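Long-range contacts in endonuclease 8-like L720 (Acanthamoeba polyphaga mimivirus, PDB 4MB7), which belongs to the endonuclease VIII-like (Fpg/Nei) family, joining a beta-rich N-terminal half to a helical C-terminal half with an H2TH domain and a zinc site: residues H19-I24 and I91-D96; V34-Y39 and P61-R66. All blocks are in the same frame, centred on the assembly; numbering follows the deposited sequence.

Contact 1 of 2, residues H19-I24 and I91-D96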
loop_
_atom_site.group_PDB
_atom_site.type_symbol
_atom_site.label_atom_id
_atom_site.label_comp_id
_atom_site.label_asym_id
_atom_site.label_seq_id
_atom_site.Cartn_x
_atom_site.Cartn_y
_atom_site.Cartn_z
ATOM N N HIS A 19 -18.565 -12.444 9.684
ATOM C CA HIS A 19 -19.779 -12.610 8.888
ATOM C C HIS A 19 -19.608 -13.637 7.772
ATOM O O HIS A 19 -18.501 -13.860 7.279
ATOM C CB HIS A 19 -20.257 -11.265 8.330
ATOM C CG HIS A 19 -20.819 -10.352 9.375
ATOM N ND1 HIS A 19 -22.106 -10.475 9.855
ATOM C CD2 HIS A 19 -20.266 -9.312 10.043
ATOM C CE1 HIS A 19 -22.322 -9.546 10.767
ATOM N NE2 HIS A 19 -21.223 -8.827 10.900
ATOM N N ARG A 20 -20.716 -14.259 7.385
ATOM C CA ARG A 20 -20.702 -15.353 6.421
ATOM C C ARG A 20 -20.959 -14.864 5.003
ATOM O O ARG A 20 -21.799 -13.994 4.778
ATOM C CB ARG A 20 -21.755 -16.396 6.809
ATOM C CG ARG A 20 -21.831 -17.594 5.876
ATOM C CD ARG A 20 -22.819 -18.630 6.395
ATOM N NE ARG A 20 -24.107 -18.029 6.732
ATOM C CZ ARG A 20 -25.090 -17.830 5.861
ATOM N NH1 ARG A 20 -24.939 -18.183 4.592
ATOM N NH2 ARG A 20 -26.226 -17.275 6.260
ATOM N N ILE A 21 -20.234 -15.433 4.044
ATOM C CA ILE A 21 -20.464 -15.128 2.638
ATOM C C ILE A 21 -21.704 -15.853 2.128
ATOM O O ILE A 21 -21.747 -17.082 2.092
ATOM C CB ILE A 21 -19.254 -15.513 1.770
ATOM C CG1 ILE A 21 -18.042 -14.655 2.142
ATOM C CG2 ILE A 21 -19.591 -15.356 0.293
ATOM C CD1 ILE A 21 -16.757 -15.074 1.455
ATOM N N VAL A 22 -22.710 -15.082 1.732
ATOM C CA VAL A 22 -23.951 -15.648 1.217
ATOM C C VAL A 22 -23.870 -15.831 -0.294
ATOM O O VAL A 22 -24.275 -16.862 -0.830
ATOM C CB VAL A 22 -25.162 -14.764 1.578
ATOM C CG1 VAL A 22 -26.407 -15.225 0.834
ATOM C CG2 VAL A 22 -25.395 -14.783 3.080
ATOM N N SER A 23 -23.336 -14.824 -0.975
ATOM C CA SER A 23 -23.119 -14.907 -2.412
ATOM C C SER A 23 -21.829 -14.188 -2.790
ATOM O O SER A 23 -21.394 -13.270 -2.096
ATOM C CB SER A 23 -24.310 -14.321 -3.180
ATOM O OG SER A 23 -24.488 -12.949 -2.887
ATOM N N ILE A 24 -21.220 -14.619 -3.888
ATOM C CA ILE A 24 -19.952 -14.055 -4.345
ATOM C C ILE A 24 -19.813 -14.259 -5.852
ATOM O O ILE A 24 -20.161 -15.319 -6.371
ATOM C CB ILE A 24 -18.758 -14.677 -3.575
ATOM C CG1 ILE A 24 -17.422 -14.131 -4.086
ATOM C CG2 ILE A 24 -18.788 -16.196 -3.661
ATOM C CD1 ILE A 24 -16.247 -14.494 -3.198
ATOM N N ILE A 91 -18.953 -9.438 -3.083
ATOM C CA ILE A 91 -19.226 -10.338 -1.971
ATOM C C ILE A 91 -20.370 -9.821 -1.111
ATOM O O ILE A 91 -20.254 -8.774 -0.475
ATOM C CB ILE A 91 -17.991 -10.549 -1.076
ATOM C CG1 ILE A 91 -16.823 -11.104 -1.894
ATOM C CG2 ILE A 91 -18.330 -11.490 0.072
ATOM C CD1 ILE A 91 -15.600 -11.449 -1.064
ATOM N N GLN A 92 -21.478 -10.554 -1.100
ATOM C CA GLN A 92 -22.589 -10.220 -0.215
ATOM C C GLN A 92 -22.545 -11.068 1.051
ATOM O O GLN A 92 -22.431 -12.292 0.988
ATOM C CB GLN A 92 -23.936 -10.390 -0.919
ATOM C CG GLN A 92 -25.119 -10.049 -0.019
ATOM C CD GLN A 92 -26.413 -9.859 -0.780
ATOM O OE1 GLN A 92 -26.441 -9.905 -2.009
ATOM N NE2 GLN A 92 -27.498 -9.640 -0.047
ATOM N N LEU A 93 -22.635 -10.408 2.201
ATOM C CA LEU A 93 -22.561 -11.089 3.486
ATOM C C LEU A 93 -23.947 -11.345 4.081
ATOM O O LEU A 93 -24.958 -10.911 3.530
ATOM C CB LEU A 93 -21.704 -10.279 4.456
ATOM C CG LEU A 93 -20.296 -10.000 3.924
ATOM C CD1 LEU A 93 -19.550 -9.051 4.838
ATOM C CD2 LEU A 93 -19.527 -11.303 3.756
ATOM N N ASP A 94 -23.984 -12.047 5.211
ATOM C CA ASP A 94 -25.245 -12.434 5.843
ATOM C C ASP A 94 -26.027 -11.265 6.446
ATOM O O ASP A 94 -27.216 -11.396 6.739
ATOM C CB ASP A 94 -25.017 -13.526 6.895
ATOM C CG ASP A 94 -23.932 -13.162 7.895
ATOM O OD1 ASP A 94 -23.635 -11.959 8.053
ATOM O OD2 ASP A 94 -23.378 -14.084 8.528
ATOM N N ASN A 95 -25.362 -10.129 6.633
ATOM C CA ASN A 95 -26.028 -8.939 7.157
ATOM C C ASN A 95 -26.368 -7.921 6.070
ATOM O O ASN A 95 -26.492 -6.727 6.349
ATOM C CB ASN A 95 -25.187 -8.282 8.256
ATOM C CG ASN A 95 -23.824 -7.833 7.764
ATOM O OD1 ASN A 95 -23.466 -8.047 6.607
ATOM N ND2 ASN A 95 -23.059 -7.199 8.644
ATOM N N ASP A 96 -26.501 -8.406 4.837
ATOM C CA ASP A 96 -26.857 -7.583 3.674
ATOM C C ASP A 96 -25.792 -6.570 3.240
ATOM O O ASP A 96 -26.019 -5.784 2.319
ATOM C CB ASP A 96 -28.213 -6.889 3.868
ATOM C CG ASP A 96 -29.367 -7.693 3.302
ATOM O OD1 ASP A 96 -29.222 -8.925 3.148
ATOM O OD2 ASP A 96 -30.421 -7.092 3.008
HETATM O O HOH W 1 -24.574 -16.704 8.749
#
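With chi1 at 52°, Asp94 holds its carboxylate between its own backbone N and carbonyl carbon, where it meets His19, whose ring stands beside its own backbone N (chi1 -71°). His19 ND1 gives its hydrogen to Asp94 OD1 at 2.8 Å, meeting the syn lone pair from slightly off the ring plane, with ring and carboxylate 76° apart. The second oxygen is approached from above the carboxylate plane, by Arg20 N at 2.9 Å from Asp94 OD2. Two donors from adjacent residues thus fix the rotation of one carboxylate, and a water donates to OD2 as well. Asn95 stacks its amide on one face of the imidazole, ND2 toward the rim and 3.2 Å from His19 CE1, without hydrogen bonding to the ring.

Further along, the pairing illustrates a classic beta bulge. Val22 and Ser23 both face Gln92, whose O accepts a bond of 2.9 Å from Val22 N and a weak one from Ser23 N. Regular antiparallel pairing resumes as Gln92 N reaches Ser23 O at 2.9 Å. Beyond it Ile24 and Ile91 lie side by side, CD1 of Ile24 3.7 Å from CG1 of Ile91.

Strand 21-25 is one of the two outermost strands of a four-stranded antiparallel sheet. Strand 89-93 separates it from strand 98-102, while Leu93 packs on Ile41 of strand 40-47 in the second sheet.

Contact 2 of 2, residues V34-Y39 and P61-R66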
loop_
_atom_site.group_PDB
_atom_site.type_symbol
_atom_site.label_atom_id
_atom_site.label_comp_id
_atom_site.label_asym_id
_atom_site.label_seq_id
_atom_site.Cartn_x
_atom_site.Cartn_y
_atom_site.Cartn_z
ATOM N N VAL A 34 -12.289 -21.398 -7.049
ATOM C CA VAL A 34 -12.627 -22.070 -5.794
ATOM C C VAL A 34 -13.979 -21.577 -5.275
ATOM O O VAL A 34 -14.257 -20.379 -5.300
ATOM C CB VAL A 34 -11.538 -21.840 -4.714
ATOM C CG1 VAL A 34 -12.020 -22.301 -3.345
ATOM C CG2 VAL A 34 -10.247 -22.552 -5.090
ATOM N N ASP A 35 -14.820 -22.500 -4.814
ATOM C CA ASP A 35 -16.126 -22.143 -4.266
ATOM C C ASP A 35 -15.998 -21.633 -2.829
ATOM O O ASP A 35 -15.598 -22.373 -1.931
ATOM C CB ASP A 35 -17.078 -23.342 -4.322
ATOM C CG ASP A 35 -18.476 -23.002 -3.838
ATOM O OD1 ASP A 35 -18.856 -21.814 -3.899
ATOM O OD2 ASP A 35 -19.196 -23.924 -3.400
ATOM N N LEU A 36 -16.347 -20.368 -2.618
ATOM C CA LEU A 36 -16.188 -19.740 -1.309
ATOM C C LEU A 36 -17.514 -19.457 -0.605
ATOM O O LEU A 36 -17.541 -18.769 0.417
ATOM C CB LEU A 36 -15.380 -18.444 -1.430
ATOM C CG LEU A 36 -13.916 -18.592 -1.847
ATOM C CD1 LEU A 36 -13.254 -17.230 -1.969
ATOM C CD2 LEU A 36 -13.168 -19.469 -0.857
ATOM N N ILE A 37 -18.607 -19.979 -1.151
ATOM C CA ILE A 37 -19.922 -19.813 -0.535
ATOM C C ILE A 37 -19.918 -20.340 0.900
ATOM O O ILE A 37 -19.351 -21.398 1.175
ATOM C CB ILE A 37 -21.027 -20.526 -1.353
ATOM C CG1 ILE A 37 -21.134 -19.916 -2.751
ATOM C CG2 ILE A 37 -22.371 -20.430 -0.648
ATOM C CD1 ILE A 37 -21.546 -18.462 -2.749
ATOM N N ASP A 38 -20.520 -19.569 1.806
ATOM C CA ASP A 38 -20.669 -19.938 3.218
ATOM C C ASP A 38 -19.366 -19.951 4.019
ATOM O O ASP A 38 -19.339 -20.400 5.164
ATOM C CB ASP A 38 -21.415 -21.269 3.374
ATOM C CG ASP A 38 -22.848 -21.190 2.891
ATOM O OD1 ASP A 38 -23.467 -20.114 3.046
ATOM O OD2 ASP A 38 -23.353 -22.197 2.354
ATOM N N TYR A 39 -18.289 -19.455 3.420
ATOM C CA TYR A 39 -17.060 -19.229 4.168
ATOM C C TYR A 39 -17.257 -18.062 5.131
ATOM O O TYR A 39 -18.113 -17.206 4.912
ATOM C CB TYR A 39 -15.890 -18.949 3.224
ATOM C CG TYR A 39 -15.057 -20.169 2.898
ATOM C CD1 TYR A 39 -15.509 -21.126 1.999
ATOM C CD2 TYR A 39 -13.815 -20.359 3.488
ATOM C CE1 TYR A 39 -14.748 -22.242 1.699
ATOM C CE2 TYR A 39 -13.046 -21.470 3.194
ATOM C CZ TYR A 39 -13.518 -22.409 2.300
ATOM O OH TYR A 39 -12.756 -23.517 2.003
ATOM N N PRO A 61 -10.600 -26.270 3.614
ATOM C CA PRO A 61 -9.312 -25.571 3.660
ATOM C C PRO A 61 -9.479 -24.069 3.865
ATOM O O PRO A 61 -10.406 -23.459 3.329
ATOM C CB PRO A 61 -8.704 -25.859 2.282
ATOM C CG PRO A 61 -9.864 -26.192 1.414
ATOM C CD PRO A 61 -10.840 -26.897 2.302
ATOM N N THR A 62 -8.584 -23.489 4.655
ATOM C CA THR A 62 -8.557 -22.050 4.871
ATOM C C THR A 62 -7.904 -21.363 3.677
ATOM O O THR A 62 -6.934 -21.869 3.116
ATOM C CB THR A 62 -7.786 -21.706 6.162
ATOM O OG1 THR A 62 -8.539 -22.151 7.298
ATOM C CG2 THR A 62 -7.547 -20.204 6.282
ATOM N N TYR A 63 -8.448 -20.218 3.278
ATOM C CA TYR A 63 -7.865 -19.444 2.189
ATOM C C TYR A 63 -7.597 -18.001 2.593
ATOM O O TYR A 63 -8.232 -17.466 3.501
ATOM C CB TYR A 63 -8.775 -19.467 0.961
ATOM C CG TYR A 63 -8.827 -20.801 0.253
ATOM C CD1 TYR A 63 -7.757 -21.242 -0.516
ATOM C CD2 TYR A 63 -9.950 -21.610 0.343
ATOM C CE1 TYR A 63 -7.804 -22.462 -1.173
ATOM C CE2 TYR A 63 -10.006 -22.830 -0.309
ATOM C CZ TYR A 63 -8.933 -23.250 -1.065
ATOM O OH TYR A 63 -8.992 -24.464 -1.714
ATOM N N VAL A 64 -6.647 -17.377 1.907
ATOM C CA VAL A 64 -6.383 -15.956 2.084
ATOM C C VAL A 64 -6.502 -15.246 0.744
ATOM O O VAL A 64 -5.851 -15.622 -0.229
ATOM C CB VAL A 64 -4.985 -15.698 2.675
ATOM C CG1 VAL A 64 -4.685 -14.200 2.698
ATOM C CG2 VAL A 64 -4.881 -16.290 4.074
ATOM N N ILE A 65 -7.351 -14.230 0.692
ATOM C CA ILE A 65 -7.465 -13.404 -0.501
ATOM C C ILE A 65 -6.598 -12.165 -0.347
ATOM O O ILE A 65 -6.749 -11.408 0.613
ATOM C CB ILE A 65 -8.917 -12.975 -0.763
ATOM C CG1 ILE A 65 -9.793 -14.199 -1.032
ATOM C CG2 ILE A 65 -8.980 -12.017 -1.939
ATOM C CD1 ILE A 65 -11.244 -13.858 -1.287
ATOM N N ARG A 66 -5.680 -11.973 -1.288
ATOM C CA ARG A 66 -4.811 -10.805 -1.279
ATOM C C ARG A 66 -5.246 -9.802 -2.336
ATOM O O ARG A 66 -5.415 -10.148 -3.507
ATOM C CB ARG A 66 -3.352 -11.205 -1.515
ATOM C CG ARG A 66 -2.370 -10.054 -1.364
ATOM C CD ARG A 66 -0.989 -10.439 -1.874
ATOM N NE ARG A 66 -0.978 -10.579 -3.327
ATOM C CZ ARG A 66 0.007 -11.138 -4.020
ATOM N NH1 ARG A 66 1.073 -11.620 -3.394
ATOM N NH2 ARG A 66 -0.076 -11.220 -5.339
#
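Tyr39 and Pro61 are joined by a hydroxyl-to-carbonyl bond, Tyr39 OH donating to Pro61 O at 2.7 Å in the carbonyl plane. The arrangement shows how a type II beta turn, Leu36 to Tyr39, can be tied by its last side chain to the segment leading into strand 63-70 of an antiparallel sheet. The same hydroxyl lies near the plane of the Tyr63 ring, at its edge, with Tyr39 OH 3.7 Å from Tyr63 CE2. The Val34 and Tyr63 side chains come at each other from opposite directions, and Val34 CG1 is equally near to Tyr63 CE2. Leu36 serves two partners through separate methyls: CD2 packs 4.0 Å from Tyr63 CD2, whereas CD1 reaches further along the same strand.

In the next shell, the turn itself positions these groups. Its closing bond runs from Tyr39 N to Leu36 O, and the bend carries Leu36 CD2 over the centre of the Tyr39 ring. With chi1 at -96°, off a staggered value, that ring is turned so that its hydroxyl meets Pro61 O. Tyr29 OH bonds to Leu36 N at the start of the turn, and Asp35 OD1 accepts a weak bond from Ile37 N.

Strands 50-56 and 104-109 flank strand 63-70, and Leu108 touches both Val34 and Tyr63. Leu36 and Ile65, both buried, meet tip to tip, with CD1 of Leu36 4.0 Å from CD1 of Ile65.

How the contacts relate
Contact 2 is nested within the loop that contact 1 closes, and their centres lie 13 Å apart. The two are in direct touch, because the loop 34-39, with its turn at Leu36 to Tyr39, also abuts segment 19-24. A probable hydrogen bond runs from Asp38 N to Ile21 O at 2.8 Å, and a salt bridge joins Arg20 NH1 to Asp38 OD1 at 2.9 Å. Ile37 adds apolar packing, its CD1 3.7 Å from Ile24 CG2. One short turn therefore links the edge of the first sheet to the second. Neither contact includes a zinc ligand: Cys247, His251, Cys268 and Cys271 bind the ion near the C-terminus of the chain.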